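Side-chain contacts in MGS-M5 (Unidentified, PDB 4Q3N), which probably catalyses the NAD-dependent interconversion of L-lactate and pyruvate, as a lactate dehydrogenase with a Rossmann-type nucleotide-binding domain: residues K38-A41 and E42-M46; A220-I223 and I224-K228; V257-N260 and G261-C265. All coordinates share one frame; numbering follows the deposited sequence. Where two conformers were deposited one is given.

Contact 1: residues K38-A41 and E42-M46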
loop_
_atom_site.group_PDB
_atom_site.type_symbol
_atom_site.label_atom_id
_atom_site.label_comp_id
_atom_site.label_asym_id
_atom_site.label_seq_id
_atom_site.Cartn_x
_atom_site.Cartn_y
_atom_site.Cartn_z
ATOM N N LYS A 38 13.461 -22.994 -20.595
ATOM C CA LYS A 38 12.038 -22.621 -20.614
ATOM C C LYS A 38 11.262 -23.262 -19.456
ATOM O O LYS A 38 10.402 -22.621 -18.894
ATOM C CB LYS A 38 11.376 -23.016 -21.942
ATOM C CG LYS A 38 9.840 -22.716 -22.062
ATOM C CD LYS A 38 9.400 -21.261 -21.760
ATOM C CE LYS A 38 7.894 -21.019 -22.119
ATOM N NZ LYS A 38 7.661 -20.729 -23.573
ATOM N N ARG A 39 11.571 -24.524 -19.145
ATOM C CA ARG A 39 10.925 -25.244 -18.050
ATOM C C ARG A 39 11.128 -24.525 -16.724
ATOM O O ARG A 39 10.222 -24.472 -15.882
ATOM C CB ARG A 39 11.470 -26.674 -17.939
ATOM C CG ARG A 39 10.947 -27.627 -18.991
ATOM C CD ARG A 39 11.470 -29.046 -18.763
ATOM N NE ARG A 39 10.959 -29.655 -17.529
ATOM C CZ ARG A 39 11.645 -29.776 -16.392
ATOM N NH1 ARG A 39 12.902 -29.337 -16.292
ATOM N NH2 ARG A 39 11.065 -30.357 -15.350
ATOM N N LYS A 40 12.336 -24.005 -16.527
ATOM C CA LYS A 40 12.644 -23.266 -15.314
ATOM C C LYS A 40 11.769 -21.989 -15.240
ATOM O O LYS A 40 11.135 -21.701 -14.204
ATOM C CB LYS A 40 14.133 -22.949 -15.283
ATOM C CG LYS A 40 14.561 -21.779 -14.425
ATOM C CD LYS A 40 14.901 -22.146 -13.020
ATOM C CE LYS A 40 15.921 -21.160 -12.440
ATOM N NZ LYS A 40 15.319 -20.262 -11.393
ATOM N N ALA A 41 11.701 -21.228 -16.330
ATOM C CA ALA A 41 10.870 -20.031 -16.313
ATOM C C ALA A 41 9.400 -20.364 -16.025
ATOM O O ALA A 41 8.704 -19.606 -15.338
ATOM C CB ALA A 41 10.996 -19.263 -17.648
ATOM N N GLU A 42 8.914 -21.454 -16.607
ATOM C CA GLU A 42 7.561 -21.922 -16.334
ATOM C C GLU A 42 7.345 -22.264 -14.855
ATOM O O GLU A 42 6.282 -21.965 -14.303
ATOM C CB GLU A 42 7.242 -23.173 -17.212
ATOM C CG GLU A 42 7.107 -22.736 -18.655
ATOM C CD GLU A 42 6.943 -23.879 -19.636
ATOM O OE1 GLU A 42 6.541 -23.600 -20.790
ATOM O OE2 GLU A 42 7.227 -25.030 -19.262
ATOM N N GLY A 43 8.326 -22.923 -14.234
ATOM C CA GLY A 43 8.253 -23.226 -12.801
ATOM C C GLY A 43 8.230 -21.972 -11.964
ATOM O O GLY A 43 7.495 -21.884 -10.964
ATOM N N GLU A 44 9.017 -20.976 -12.363
ATOM C CA GLU A 44 9.074 -19.725 -11.614
ATOM C C GLU A 44 7.739 -19.000 -11.751
ATOM O O GLU A 44 7.242 -18.423 -10.802
ATOM C CB GLU A 44 10.217 -18.808 -12.120
ATOM C CG GLU A 44 11.635 -19.359 -11.816
ATOM C CD GLU A 44 11.996 -19.245 -10.336
ATOM O OE1 GLU A 44 11.090 -18.896 -9.517
ATOM O OE2 GLU A 44 13.164 -19.551 -9.966
ATOM N N ALA A 45 7.167 -19.012 -12.945
ATOM C CA ALA A 45 5.829 -18.370 -13.108
ATOM C C ALA A 45 4.769 -19.087 -12.246
ATOM O O ALA A 45 3.944 -18.427 -11.622
ATOM C CB ALA A 45 5.413 -18.383 -14.589
ATOM N N MET A 46 4.782 -20.429 -12.210
ATOM C CA MET A 46 3.851 -21.150 -11.310
ATOM C C MET A 46 4.025 -20.653 -9.877
ATOM O O MET A 46 3.049 -20.286 -9.203
ATOM C CB MET A 46 4.073 -22.645 -11.335
ATOM C CG MET A 46 3.803 -23.291 -12.667
ATOM S SD MET A 46 4.430 -24.969 -12.651
ATOM C CE MET A 46 4.039 -25.451 -14.356
#

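Contact 2: residues A220-I223 and I224-K228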
loop_
_atom_site.group_PDB
_atom_site.type_symbol
_atom_site.label_atom_id
_atom_site.label_comp_id
_atom_site.label_asym_id
_atom_site.label_seq_id
_atom_site.Cartn_x
_atom_site.Cartn_y
_atom_site.Cartn_z
ATOM N N ALA A 220 28.946 -6.279 -1.090
ATOM C CA ALA A 220 28.678 -7.439 -1.934
ATOM C C ALA A 220 29.517 -8.637 -1.535
ATOM O O ALA A 220 29.025 -9.769 -1.430
ATOM C CB ALA A 220 28.944 -7.102 -3.403
ATOM N N TYR A 221 30.813 -8.408 -1.383
ATOM C CA TYR A 221 31.701 -9.505 -0.996
ATOM C C TYR A 221 31.243 -10.147 0.297
ATOM O O TYR A 221 31.267 -11.376 0.475
ATOM C CB TYR A 221 33.150 -9.016 -0.807
ATOM C CG TYR A 221 34.048 -10.144 -0.385
ATOM C CD1 TYR A 221 34.167 -10.511 0.949
ATOM C CD2 TYR A 221 34.797 -10.840 -1.331
ATOM C CE1 TYR A 221 35.001 -11.589 1.336
ATOM C CE2 TYR A 221 35.627 -11.882 -0.963
ATOM C CZ TYR A 221 35.726 -12.253 0.372
ATOM O OH TYR A 221 36.564 -13.267 0.739
ATOM N N GLU A 222 30.885 -9.283 1.228
ATOM C CA GLU A 222 30.505 -9.726 2.562
ATOM C C GLU A 222 29.265 -10.647 2.476
ATOM O O GLU A 222 29.217 -11.721 3.106
ATOM C CB GLU A 222 30.236 -8.484 3.432
ATOM C CG GLU A 222 30.158 -8.693 4.893
ATOM C CD GLU A 222 31.364 -9.442 5.453
ATOM O OE1 GLU A 222 32.464 -8.843 5.497
ATOM O OE2 GLU A 222 31.180 -10.633 5.839
ATOM N N ILE A 223 28.276 -10.224 1.690
ATOM C CA ILE A 223 27.057 -10.996 1.564
ATOM C C ILE A 223 27.340 -12.317 0.817
ATOM O O ILE A 223 26.968 -13.394 1.273
ATOM C CB ILE A 223 25.967 -10.173 0.869
ATOM C CG1 ILE A 223 25.458 -9.074 1.838
ATOM C CG2 ILE A 223 24.747 -11.092 0.477
ATOM C CD1 ILE A 223 24.723 -7.830 1.103
ATOM N N ILE A 224 28.025 -12.223 -0.313
ATOM C CA ILE A 224 28.397 -13.416 -1.091
ATOM C C ILE A 224 29.118 -14.414 -0.238
ATOM O O ILE A 224 28.847 -15.618 -0.333
ATOM C CB ILE A 224 29.283 -13.025 -2.291
ATOM C CG1 ILE A 224 28.443 -12.250 -3.333
ATOM C CG2 ILE A 224 29.946 -14.267 -2.936
ATOM C CD1 ILE A 224 29.287 -11.361 -4.244
ATOM N N SER A 225 30.024 -13.944 0.626
ATOM C CA SER A 225 30.804 -14.896 1.406
ATOM C C SER A 225 29.937 -15.607 2.468
ATOM O O SER A 225 30.347 -16.615 3.032
ATOM C CB SER A 225 31.991 -14.215 2.107
ATOM O OG SER A 225 31.513 -13.353 3.144
ATOM N N ARG A 226 28.770 -15.052 2.779
ATOM C CA ARG A 226 27.912 -15.593 3.847
ATOM C C ARG A 226 26.703 -16.394 3.341
ATOM O O ARG A 226 26.243 -17.343 3.993
ATOM C CB ARG A 226 27.379 -14.442 4.708
ATOM C CG ARG A 226 28.382 -13.920 5.669
ATOM C CD ARG A 226 27.923 -12.516 6.108
ATOM N NE ARG A 226 29.006 -11.866 6.851
ATOM C CZ ARG A 226 29.179 -11.968 8.149
ATOM N NH1 ARG A 226 28.359 -12.723 8.868
ATOM N NH2 ARG A 226 30.186 -11.319 8.726
ATOM N N LYS A 227 26.146 -15.955 2.209
ATOM C CA LYS A 227 24.984 -16.634 1.637
ATOM C C LYS A 227 25.095 -16.887 0.116
ATOM O O LYS A 227 24.074 -16.965 -0.546
ATOM C CB LYS A 227 23.710 -15.815 1.937
ATOM C CG LYS A 227 23.764 -14.403 1.430
ATOM C CD LYS A 227 22.313 -13.732 1.476
ATOM C CE LYS A 227 21.470 -14.181 0.282
ATOM N NZ LYS A 227 20.173 -13.430 0.147
ATOM N N LYS A 228 26.323 -16.977 -0.417
ATOM C CA LYS A 228 26.631 -17.377 -1.824
ATOM C C LYS A 228 26.409 -16.316 -2.884
ATOM O O LYS A 228 27.135 -16.249 -3.863
ATOM C CB LYS A 228 25.847 -18.640 -2.238
ATOM C CG LYS A 228 26.240 -19.882 -1.445
ATOM C CD LYS A 228 25.395 -21.092 -1.849
ATOM C CE LYS A 228 25.679 -22.294 -0.964
ATOM N NZ LYS A 228 24.998 -23.536 -1.484
#

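Contact 3: residues V257-N260 and G261-C265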
loop_
_atom_site.group_PDB
_atom_site.type_symbol
_atom_site.label_atom_id
_atom_site.label_comp_id
_atom_site.label_asym_id
_atom_site.label_seq_id
_atom_site.Cartn_x
_atom_site.Cartn_y
_atom_site.Cartn_z
ATOM N N VAL A 257 23.957 5.645 -16.666
ATOM C CA VAL A 257 23.469 6.454 -17.799
ATOM C C VAL A 257 24.641 6.908 -18.616
ATOM O O VAL A 257 25.790 6.945 -18.120
ATOM C CB VAL A 257 22.686 7.707 -17.331
ATOM C CG1 VAL A 257 21.320 7.308 -16.830
ATOM C CG2 VAL A 257 23.483 8.458 -16.235
ATOM N N LEU A 258 24.367 7.282 -19.861
ATOM C CA LEU A 258 25.426 7.724 -20.750
ATOM C C LEU A 258 25.828 9.143 -20.349
ATOM O O LEU A 258 25.005 10.072 -20.472
ATOM C CB LEU A 258 24.970 7.701 -22.204
ATOM C CG LEU A 258 26.055 8.090 -23.226
ATOM C CD1 LEU A 258 27.156 6.948 -23.342
ATOM C CD2 LEU A 258 25.467 8.424 -24.614
ATOM N N ASN A 259 27.069 9.332 -19.902
ATOM C CA ASN A 259 27.490 10.679 -19.470
ATOM C C ASN A 259 27.248 11.719 -20.560
ATOM O O ASN A 259 26.514 12.694 -20.354
ATOM C CB ASN A 259 28.963 10.730 -19.073
ATOM C CG ASN A 259 29.387 12.157 -18.656
ATOM O OD1 ASN A 259 28.698 12.799 -17.877
ATOM N ND2 ASN A 259 30.482 12.660 -19.215
ATOM N N ASN A 260 27.875 11.510 -21.714
ATOM C CA ASN A 260 27.547 12.330 -22.893
ATOM C C ASN A 260 27.795 13.821 -22.628
ATOM O O ASN A 260 27.020 14.672 -23.056
ATOM C CB ASN A 260 26.083 12.099 -23.295
ATOM C CG ASN A 260 25.753 12.581 -24.709
ATOM O OD1 ASN A 260 26.577 12.542 -25.582
ATOM N ND2 ASN A 260 24.517 13.021 -24.919
ATOM N N GLY A 261 28.872 14.146 -21.924
ATOM C CA GLY A 261 29.225 15.555 -21.771
ATOM C C GLY A 261 28.587 16.229 -20.546
ATOM O O GLY A 261 28.881 17.366 -20.242
ATOM N N VAL A 262 27.731 15.532 -19.819
ATOM C CA VAL A 262 27.122 16.200 -18.671
ATOM C C VAL A 262 28.184 16.466 -17.611
ATOM O O VAL A 262 28.351 17.612 -17.206
ATOM C CB VAL A 262 25.956 15.422 -18.061
ATOM C CG1 VAL A 262 25.505 16.142 -16.772
ATOM C CG2 VAL A 262 24.788 15.346 -19.062
ATOM N N TYR A 263 28.931 15.433 -17.200
ATOM C CA TYR A 263 30.053 15.631 -16.288
ATOM C C TYR A 263 31.334 15.762 -17.124
ATOM O O TYR A 263 31.345 15.415 -18.330
ATOM C CB TYR A 263 30.118 14.465 -15.256
ATOM C CG TYR A 263 29.041 14.538 -14.180
ATOM C CD1 TYR A 263 27.717 14.147 -14.452
ATOM C CD2 TYR A 263 29.335 15.021 -12.895
ATOM C CE1 TYR A 263 26.719 14.233 -13.483
ATOM C CE2 TYR A 263 28.346 15.090 -11.898
ATOM C CZ TYR A 263 27.031 14.712 -12.202
ATOM O OH TYR A 263 26.040 14.789 -11.235
ATOM N N ASP A 264 32.427 16.275 -16.573
ATOM C CA ASP A 264 33.531 16.443 -17.529
ATOM C C ASP A 264 34.418 15.198 -17.683
ATOM O O ASP A 264 35.422 15.241 -18.363
ATOM C CB ASP A 264 34.376 17.677 -17.206
ATOM C CG ASP A 264 34.750 17.751 -15.784
ATOM O OD1 ASP A 264 35.019 16.678 -15.212
ATOM O OD2 ASP A 264 34.761 18.873 -15.241
ATOM N N CYS A 265 34.002 14.081 -17.119
ATOM C CA CYS A 265 34.655 12.816 -17.410
ATOM C C CYS A 265 34.319 12.343 -18.831
ATOM O O CYS A 265 33.540 13.000 -19.519
ATOM C CB CYS A 265 34.237 11.777 -16.385
ATOM S SG CYS A 265 32.478 11.415 -16.412
#

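Contact 1: residues K38-A41 and E42-M46
Glu42 lies against Lys38 one turn back on the same helix. Glu42 N is hydrogen-bonded to Lys38 O at 3.0 Å. The two side chains cross at a slant, and Glu42 OE1 rests on the methylene chain of Lys38, 3.2 Å from CE. The charges themselves stay further apart, with Lys38 NZ 4.2 Å from Glu42 OE1. The stronger polar partner of Glu42 is Arg226 of the second subunit, which forms a salt bridge with OE2. Gly43 N continues the helical pattern with a bond to Arg39 O.

The Glu44 side chain runs beside that of Lys40, and Lys40 NZ reaches Glu44 OE2 in a salt bridge of 2.7 Å, on the anti lone pair. Bends of the Lys40 chain at chi2 (90°) and chi4 (109°) bring the ammonium round to the carboxylate. Lys40 NZ also bonds to Thr11 O, and Glu44 OE1 forms a salt bridge with Lys227 of the second subunit. Ala45 N closes the next turn on Ala41 O at 2.9 Å.

Helix 38-49 is the crossover helix between parallel strands 30-34 and 60-63. Lys38, Ala41 and Glu42 all touch Ala63 of strand 60-63, while Met46 packs on Ile223 of the second subunit.

Contact 2: residues A220-I223 and I224-K228
Arg226 and Glu222 form a salt bridge one turn apart on helix 206-227. Arg226 NE gives the shorter bond, 2.7 Å to Glu222 OE2, with an N-H...O angle of 159°. Arg226 NH2 adds a weak bond to Glu222 OE2 at 3.1 Å. Glu222 OE2 lies at the edge of the guanidinium, near its plane, but the carboxylate is turned 58° from it. A bend in Glu222 at chi2 (52°) swings the carboxylate along the helix, and the arginine chain runs extended from CG to NE to meet it. Arg226 NH1 goes elsewhere and forms a salt bridge with Glu42 of the second subunit. An alanine here would remove the guanidinium, which would probably leave Glu222 OE2 and Glu42 of the second subunit each without its charged mate.

Ser225 OG donates to Glu222 O at 2.8 Å, from above the carbonyl plane. Ile223 O accepts two backbone bonds, from Lys227 N at 2.8 Å and from Arg226 N.

Packing lies further out. Ile223 and Lys227 run side by side, with Ile223 CG2 3.6 Å from Lys227 CG. Lys227 NZ then pairs with Glu44 and Asp47 of the second subunit. Ile224 CD1 sits over the preceding turn, 3.2 Å from Ala220 O.

The paired acceptance by Ile223 O, from Arg226 N and Lys227 N, mixes i to i+3 and i to i+4 bonds, as is common where an alpha helix tightens at its C-terminal end. Lys228 is the first residue to leave helical backbone angles, with positive phi. This end of the C-terminal domain helix is part of the subunit interface.

Contact 3: residues V257-N260 and G261-C265
Asn259 reaches across a tight turn and holds the backbone of Tyr263 by both ends of its amide. Asn259 OD1 accepts from Tyr263 N at 2.7 Å, in the carbonyl plane and on a lone pair. Asn259 ND2 donates to Tyr263 O at 3.0 Å, with an almost straight N-H...O angle of 173°. That oxygen lies in the amide plane of Asn259, although the donor stands above the carbonyl plane of Tyr263.

The side chain gets there because CG is anti to the backbone N (chi1 179°), which extends the amide over the turn. With chi2 at 48°, OD1 and ND2 are both presented to Tyr263. ND2 has a further acceptor in Glu266 O, so the amide is fixed in rotation by three bonds. Cys265 SG lies alongside, 3.7 Å from Asn259 ND2.

The Tyr263 side chain leads away from Asn259. The two cross at about a right angle, and Asn259 OD1 lies near the ring plane, at its edge, 3.8 Å from Tyr263 CD1. Tyr263 OH bonds to Val286 O and Leu288 N. Val262 sets CG2 beside its own backbone N, 3.4 Å from Asn259 O.

Residues 259-262 form a type I' beta turn, closed by Val262 N bonding to Asn259 O at 3.1 Å. Asn260 and Gly261 take its two middle positions, both with positive phi. At Gly261 a side chain would run into Asn260 O.

The turn follows strand 251-258, and the chain then leads to antiparallel strand 270-278. Val262 and Tyr263 pack on Ile285 of strand 281-285. Tyr263 also meets Leu298, and Cys265 meets Ala302, both on helix 292-311.

Along the chain the three contacts come in series, with no nesting or crossing. Each is local: contacts 1 and 2 span successive turns of single helices, and contact 3 closes a tight turn in the connection between strands 251-258 and 270-278. Contact 1 belongs to the NAD-binding domain. Contacts 2 and 3 belong to the C-terminal domain. Within one chain contacts 1 and 2 do not touch, their nearest atoms being about 14 Å apart. Across the subunit interface, however, residues of one meet residues of the other. Contact 3 touches no other chain of the assembly and lies about 40 Å from contact 1, centre to centre, beyond the chain's centre.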